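FMN Adenylyltransferase (Candida glabrata, PDB 3FWK) catalyses the transfer of an adenylyl group from ATP to FMN, the step that yields FAD in flavin cofactor biosynthesis. Local coordinates at residues G67-L79 and P196-L209. Numbering follows the deposited sequence.
Sequences GGKDCQVLLLLYL and PLLHWNLANIWSFL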
loop_
_atom_site.group_PDB
_atom_site.type_symbol
_atom_site.label_atom_id
_atom_site.label_comp_id
_atom_site.label_asym_id
_atom_site.label_seq_id
_atom_site.Cartn_x
_atom_site.Cartn_y
_atom_site.Cartn_z
ATOM N N GLY A 67 -3.107 0.388 4.986
ATOM C CA GLY A 67 -2.102 -0.585 5.392
ATOM C C GLY A 67 -1.779 -1.664 4.375
ATOM O O GLY A 67 -0.807 -2.387 4.564
ATOM N N GLY A 68 -2.547 -1.736 3.282
ATOM C CA GLY A 68 -2.308 -2.755 2.300
ATOM C C GLY A 68 -1.129 -2.413 1.404
ATOM O O GLY A 68 -0.651 -1.262 1.391
ATOM N N LYS A 69 -0.718 -3.390 0.613
ATOM C CA LYS A 69 0.476 -3.228 -0.219
ATOM C C LYS A 69 0.364 -2.042 -1.190
ATOM O O LYS A 69 1.366 -1.378 -1.461
ATOM C CB LYS A 69 0.735 -4.557 -0.937
ATOM C CG LYS A 69 -0.382 -4.969 -1.881
ATOM C CD LYS A 69 -0.204 -6.393 -2.393
ATOM C CE LYS A 69 -1.208 -6.731 -3.486
ATOM N NZ LYS A 69 -2.624 -6.854 -3.011
ATOM N N ASP A 70 -0.826 -1.790 -1.739
ATOM C CA ASP A 70 -0.961 -0.692 -2.708
ATOM C C ASP A 70 -0.800 0.663 -2.026
ATOM O O ASP A 70 -0.045 1.542 -2.472
ATOM C CB ASP A 70 -2.320 -0.712 -3.407
ATOM C CG ASP A 70 -2.557 -1.956 -4.248
ATOM O OD1 ASP A 70 -1.611 -2.639 -4.672
ATOM O OD2 ASP A 70 -3.772 -2.185 -4.501
ATOM N N CYS A 71 -1.501 0.862 -0.905
ATOM C CA CYS A 71 -1.334 2.075 -0.146
ATOM C C CYS A 71 0.075 2.247 0.356
ATOM O O CYS A 71 0.547 3.382 0.433
ATOM C CB CYS A 71 -2.314 2.085 1.050
ATOM S SG CYS A 71 -4.002 2.529 0.589
ATOM N N GLN A 72 0.730 1.150 0.753
ATOM C CA GLN A 72 2.090 1.280 1.229
ATOM C C GLN A 72 3.057 1.713 0.113
ATOM O O GLN A 72 3.868 2.611 0.312
ATOM C CB GLN A 72 2.556 0.003 1.903
ATOM C CG GLN A 72 3.910 0.268 2.610
ATOM C CD GLN A 72 4.406 -0.871 3.400
ATOM O OE1 GLN A 72 3.837 -1.969 3.366
ATOM N NE2 GLN A 72 5.505 -0.642 4.124
ATOM N N VAL A 73 2.975 1.075 -1.052
ATOM C CA VAL A 73 3.799 1.528 -2.172
ATOM C C VAL A 73 3.531 2.999 -2.432
ATOM O O VAL A 73 4.459 3.801 -2.622
ATOM C CB VAL A 73 3.528 0.673 -3.439
ATOM C CG1 VAL A 73 4.111 1.383 -4.692
ATOM C CG2 VAL A 73 4.111 -0.707 -3.277
ATOM N N LEU A 74 2.262 3.379 -2.502
ATOM C CA LEU A 74 1.959 4.770 -2.811
ATOM C C LEU A 74 2.472 5.719 -1.737
ATOM O O LEU A 74 2.947 6.808 -2.053
ATOM C CB LEU A 74 0.474 4.946 -3.039
ATOM C CG LEU A 74 0.036 6.370 -3.430
ATOM C CD1 LEU A 74 0.786 6.884 -4.694
ATOM C CD2 LEU A 74 -1.447 6.376 -3.689
ATOM N N LEU A 75 2.391 5.315 -0.467
ATOM C CA LEU A 75 2.911 6.181 0.592
ATOM C C LEU A 75 4.434 6.361 0.433
ATOM O O LEU A 75 4.940 7.474 0.609
ATOM C CB LEU A 75 2.600 5.575 1.946
ATOM C CG LEU A 75 3.084 6.395 3.161
ATOM C CD1 LEU A 75 2.525 7.804 3.208
ATOM C CD2 LEU A 75 2.723 5.610 4.456
ATOM N N LEU A 76 5.179 5.284 0.148
ATOM C CA LEU A 76 6.614 5.433 -0.079
ATOM C C LEU A 76 6.887 6.396 -1.229
ATOM O O LEU A 76 7.765 7.247 -1.137
ATOM C CB LEU A 76 7.232 4.072 -0.370
ATOM C CG LEU A 76 7.123 3.010 0.732
ATOM C CD1 LEU A 76 7.821 1.728 0.299
ATOM C CD2 LEU A 76 7.619 3.507 2.113
ATOM N N LEU A 77 6.143 6.260 -2.342
ATOM C CA LEU A 77 6.339 7.155 -3.463
ATOM C C LEU A 77 5.930 8.585 -3.157
ATOM O O LEU A 77 6.570 9.532 -3.644
ATOM C CB LEU A 77 5.601 6.620 -4.692
ATOM C CG LEU A 77 6.128 5.282 -5.187
ATOM C CD1 LEU A 77 5.189 4.723 -6.244
ATOM C CD2 LEU A 77 7.610 5.330 -5.702
ATOM N N TYR A 78 4.854 8.764 -2.381
ATOM C CA TYR A 78 4.399 10.080 -2.008
ATOM C C TYR A 78 5.445 10.783 -1.139
ATOM O O TYR A 78 5.783 11.953 -1.380
ATOM C CB TYR A 78 3.066 9.935 -1.274
ATOM C CG TYR A 78 2.383 11.237 -0.946
ATOM C CD1 TYR A 78 1.640 11.888 -1.904
ATOM C CD2 TYR A 78 2.493 11.830 0.298
ATOM C CE1 TYR A 78 1.014 13.086 -1.652
ATOM C CE2 TYR A 78 1.870 13.023 0.576
ATOM C CZ TYR A 78 1.155 13.663 -0.417
ATOM O OH TYR A 78 0.528 14.845 -0.175
ATOM N N LEU A 79 5.966 10.057 -0.147
ATOM C CA LEU A 79 7.057 10.600 0.686
ATOM C C LEU A 79 8.289 10.949 -0.150
ATOM O O LEU A 79 8.877 12.040 0.037
ATOM C CB LEU A 79 7.366 9.610 1.787
ATOM C CG LEU A 79 6.363 9.515 2.951
ATOM C CD1 LEU A 79 6.615 8.302 3.810
ATOM C CD2 LEU A 79 6.460 10.786 3.803
ATOM N N PRO A 196 -2.552 8.214 -8.099
ATOM C CA PRO A 196 -1.299 8.151 -8.864
ATOM C C PRO A 196 -0.750 6.746 -9.081
ATOM O O PRO A 196 0.381 6.625 -9.581
ATOM C CB PRO A 196 -0.326 8.988 -7.988
ATOM C CG PRO A 196 -1.172 9.576 -6.852
ATOM C CD PRO A 196 -2.274 8.576 -6.698
ATOM N N LEU A 197 -1.487 5.714 -8.658
ATOM C CA LEU A 197 -1.054 4.326 -8.711
ATOM C C LEU A 197 -1.850 3.526 -9.734
ATOM O O LEU A 197 -1.697 2.297 -9.839
ATOM C CB LEU A 197 -1.218 3.672 -7.316
ATOM C CG LEU A 197 -0.201 2.572 -7.019
ATOM C CD1 LEU A 197 1.220 3.125 -6.816
ATOM C CD2 LEU A 197 -0.669 1.742 -5.827
ATOM N N LEU A 198 -2.696 4.184 -10.548
ATOM C CA LEU A 198 -3.692 3.432 -11.329
ATOM C C LEU A 198 -3.068 2.465 -12.323
ATOM O O LEU A 198 -3.588 1.384 -12.551
ATOM C CB LEU A 198 -4.586 4.406 -12.117
ATOM C CG LEU A 198 -5.526 5.232 -11.251
ATOM C CD1 LEU A 198 -6.166 6.356 -12.082
ATOM C CD2 LEU A 198 -6.630 4.333 -10.677
ATOM N N HIS A 199 -1.935 2.880 -12.902
ATOM C CA HIS A 199 -1.242 2.120 -13.953
ATOM C C HIS A 199 -0.317 1.017 -13.413
ATOM O O HIS A 199 0.290 0.307 -14.213
ATOM C CB HIS A 199 -0.410 3.077 -14.802
ATOM C CG HIS A 199 0.519 3.894 -13.976
ATOM N ND1 HIS A 199 0.074 4.937 -13.203
ATOM C CD2 HIS A 199 1.836 3.753 -13.717
ATOM C CE1 HIS A 199 1.096 5.420 -12.517
ATOM N NE2 HIS A 199 2.181 4.718 -12.809
ATOM N N TRP A 200 -0.159 0.896 -12.095
ATOM C CA TRP A 200 0.678 -0.156 -11.541
ATOM C C TRP A 200 -0.006 -1.499 -11.680
ATOM O O TRP A 200 -1.225 -1.587 -11.524
ATOM C CB TRP A 200 0.976 0.131 -10.050
ATOM C CG TRP A 200 1.994 1.172 -9.843
ATOM C CD1 TRP A 200 1.946 2.487 -10.264
ATOM C CD2 TRP A 200 3.258 0.990 -9.237
ATOM N NE1 TRP A 200 3.114 3.136 -9.934
ATOM C CE2 TRP A 200 3.932 2.236 -9.299
ATOM C CE3 TRP A 200 3.889 -0.099 -8.614
ATOM C CZ2 TRP A 200 5.226 2.413 -8.805
ATOM C CZ3 TRP A 200 5.200 0.083 -8.118
ATOM C CH2 TRP A 200 5.838 1.343 -8.201
ATOM N N ASN A 201 0.763 -2.540 -11.967
ATOM C CA ASN A 201 0.298 -3.912 -11.931
ATOM C C ASN A 201 0.786 -4.610 -10.666
ATOM O O ASN A 201 1.721 -4.145 -9.995
ATOM C CB ASN A 201 0.922 -4.698 -13.150
ATOM C CG ASN A 201 0.817 -3.952 -14.477
ATOM O OD1 ASN A 201 -0.292 -3.695 -14.938
ATOM N ND2 ASN A 201 1.966 -3.645 -15.106
ATOM N N LEU A 202 0.174 -5.754 -10.361
ATOM C CA LEU A 202 0.511 -6.515 -9.167
ATOM C C LEU A 202 2.013 -6.812 -9.118
ATOM O O LEU A 202 2.635 -6.667 -8.070
ATOM C CB LEU A 202 -0.316 -7.799 -9.135
ATOM C CG LEU A 202 -0.061 -8.740 -7.944
ATOM C CD1 LEU A 202 -0.268 -8.016 -6.607
ATOM C CD2 LEU A 202 -0.929 -9.980 -8.085
ATOM N N ALA A 203 2.625 -7.226 -10.236
ATOM C CA ALA A 203 4.035 -7.547 -10.211
ATOM C C ALA A 203 4.889 -6.333 -9.860
ATOM O O ALA A 203 5.956 -6.470 -9.231
ATOM C CB ALA A 203 4.458 -8.113 -11.581
ATOM N N ASN A 204 4.475 -5.157 -10.322
ATOM C CA ASN A 204 5.212 -3.944 -9.987
ATOM C C ASN A 204 5.158 -3.640 -8.483
ATOM O O ASN A 204 6.154 -3.221 -7.895
ATOM C CB ASN A 204 4.673 -2.747 -10.755
ATOM C CG ASN A 204 4.582 -3.000 -12.249
ATOM O OD1 ASN A 204 3.527 -2.757 -12.819
ATOM N ND2 ASN A 204 5.670 -3.473 -12.866
ATOM N N ILE A 205 3.968 -3.804 -7.905
ATOM C CA ILE A 205 3.774 -3.605 -6.477
ATOM C C ILE A 205 4.750 -4.520 -5.693
ATOM O O ILE A 205 5.462 -4.050 -4.812
ATOM C CB ILE A 205 2.311 -3.891 -6.106
ATOM C CG1 ILE A 205 1.343 -2.871 -6.736
ATOM C CG2 ILE A 205 2.168 -3.952 -4.557
ATOM C CD1 ILE A 205 1.459 -1.493 -6.207
ATOM N N TRP A 206 4.774 -5.822 -6.011
ATOM C CA TRP A 206 5.664 -6.721 -5.255
ATOM C C TRP A 206 7.135 -6.349 -5.460
ATOM O O TRP A 206 7.902 -6.331 -4.504
ATOM C CB TRP A 206 5.451 -8.185 -5.601
ATOM C CG TRP A 206 4.150 -8.809 -5.339
ATOM C CD1 TRP A 206 3.429 -9.555 -6.206
ATOM C CD2 TRP A 206 3.440 -8.866 -4.095
ATOM N NE1 TRP A 206 2.322 -10.069 -5.601
ATOM C CE2 TRP A 206 2.302 -9.654 -4.303
ATOM C CE3 TRP A 206 3.668 -8.325 -2.819
ATOM C CZ2 TRP A 206 1.383 -9.940 -3.296
ATOM C CZ3 TRP A 206 2.744 -8.615 -1.816
ATOM C CH2 TRP A 206 1.635 -9.412 -2.060
ATOM N N SER A 207 7.526 -6.042 -6.697
ATOM C CA SER A 207 8.932 -5.758 -6.974
ATOM C C SER A 207 9.417 -4.573 -6.131
ATOM O O SER A 207 10.457 -4.655 -5.464
ATOM C CB SER A 207 9.116 -5.448 -8.443
ATOM O OG SER A 207 10.468 -5.102 -8.697
ATOM N N PHE A 208 8.675 -3.482 -6.160
ATOM C CA PHE A 208 9.081 -2.294 -5.460
ATOM C C PHE A 208 9.025 -2.514 -3.942
ATOM O O PHE A 208 9.941 -2.121 -3.207
ATOM C CB PHE A 208 8.219 -1.130 -5.890
ATOM C CG PHE A 208 8.677 0.175 -5.298
ATOM C CD1 PHE A 208 9.827 0.806 -5.778
ATOM C CD2 PHE A 208 7.983 0.783 -4.261
ATOM C CE1 PHE A 208 10.255 2.002 -5.256
ATOM C CE2 PHE A 208 8.396 1.996 -3.734
ATOM C CZ PHE A 208 9.545 2.599 -4.216
ATOM N N LEU A 209 7.949 -3.109 -3.460
ATOM C CA LEU A 209 7.826 -3.299 -2.031
ATOM C C LEU A 209 8.921 -4.198 -1.472
ATOM O O LEU A 209 9.460 -3.910 -0.413
ATOM C CB LEU A 209 6.455 -3.863 -1.691
ATOM C CG LEU A 209 5.901 -3.622 -0.276
ATOM C CD1 LEU A 209 6.017 -2.124 0.142
ATOM C CD2 LEU A 209 4.436 -4.053 -0.253
#
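Lys69 carries its ammonium NZ past Leu202 and Trp206 to partners beyond both segments, a salt bridge with Glu300 and a hydrogen bond to the carbonyl of Thr225. Its methylenes do the packing on the way: CD lies over one face of the Trp206 six-membered ring, 3.9 Å from the centroid and 27° off the normal, a CH-pi contact, while CE meets Leu202 CD1 at 3.5 Å. Beyond CG the chain runs extended over the indole and turns at chi4 (-70°), while CE is still above the rim of the ring, which sends NZ to its partners. Lys69 is thus a knob in a hole of Leu202, Ile205, Trp206 and Leu209; reciprocally, Leu209 fits among Lys69, Gln72, Val73 and Leu76.

Farther along helix 69-79, Val73 CG1, anti to the backbone N, lies over a face of the Trp200 six-membered ring, 4.0 Å from its centroid, a second CH-pi contact. Leu77 divides its branches, CD1 reaching Trp200 CZ2 at 3.4 Å and CD2 reaching Phe208 CZ at 3.7 Å.

The axes of helix 69-79 and helix 202-209 approach to 10.0 Å at 59°, and 14 of 15 touching residues are buried. In this Rossmann-like domain, helix 69-86 follows central strand 61-64, whose Phe63 meets Leu74; helix 7-23 touches Leu76 and Phe208, and helix 31-50 packs on Trp200.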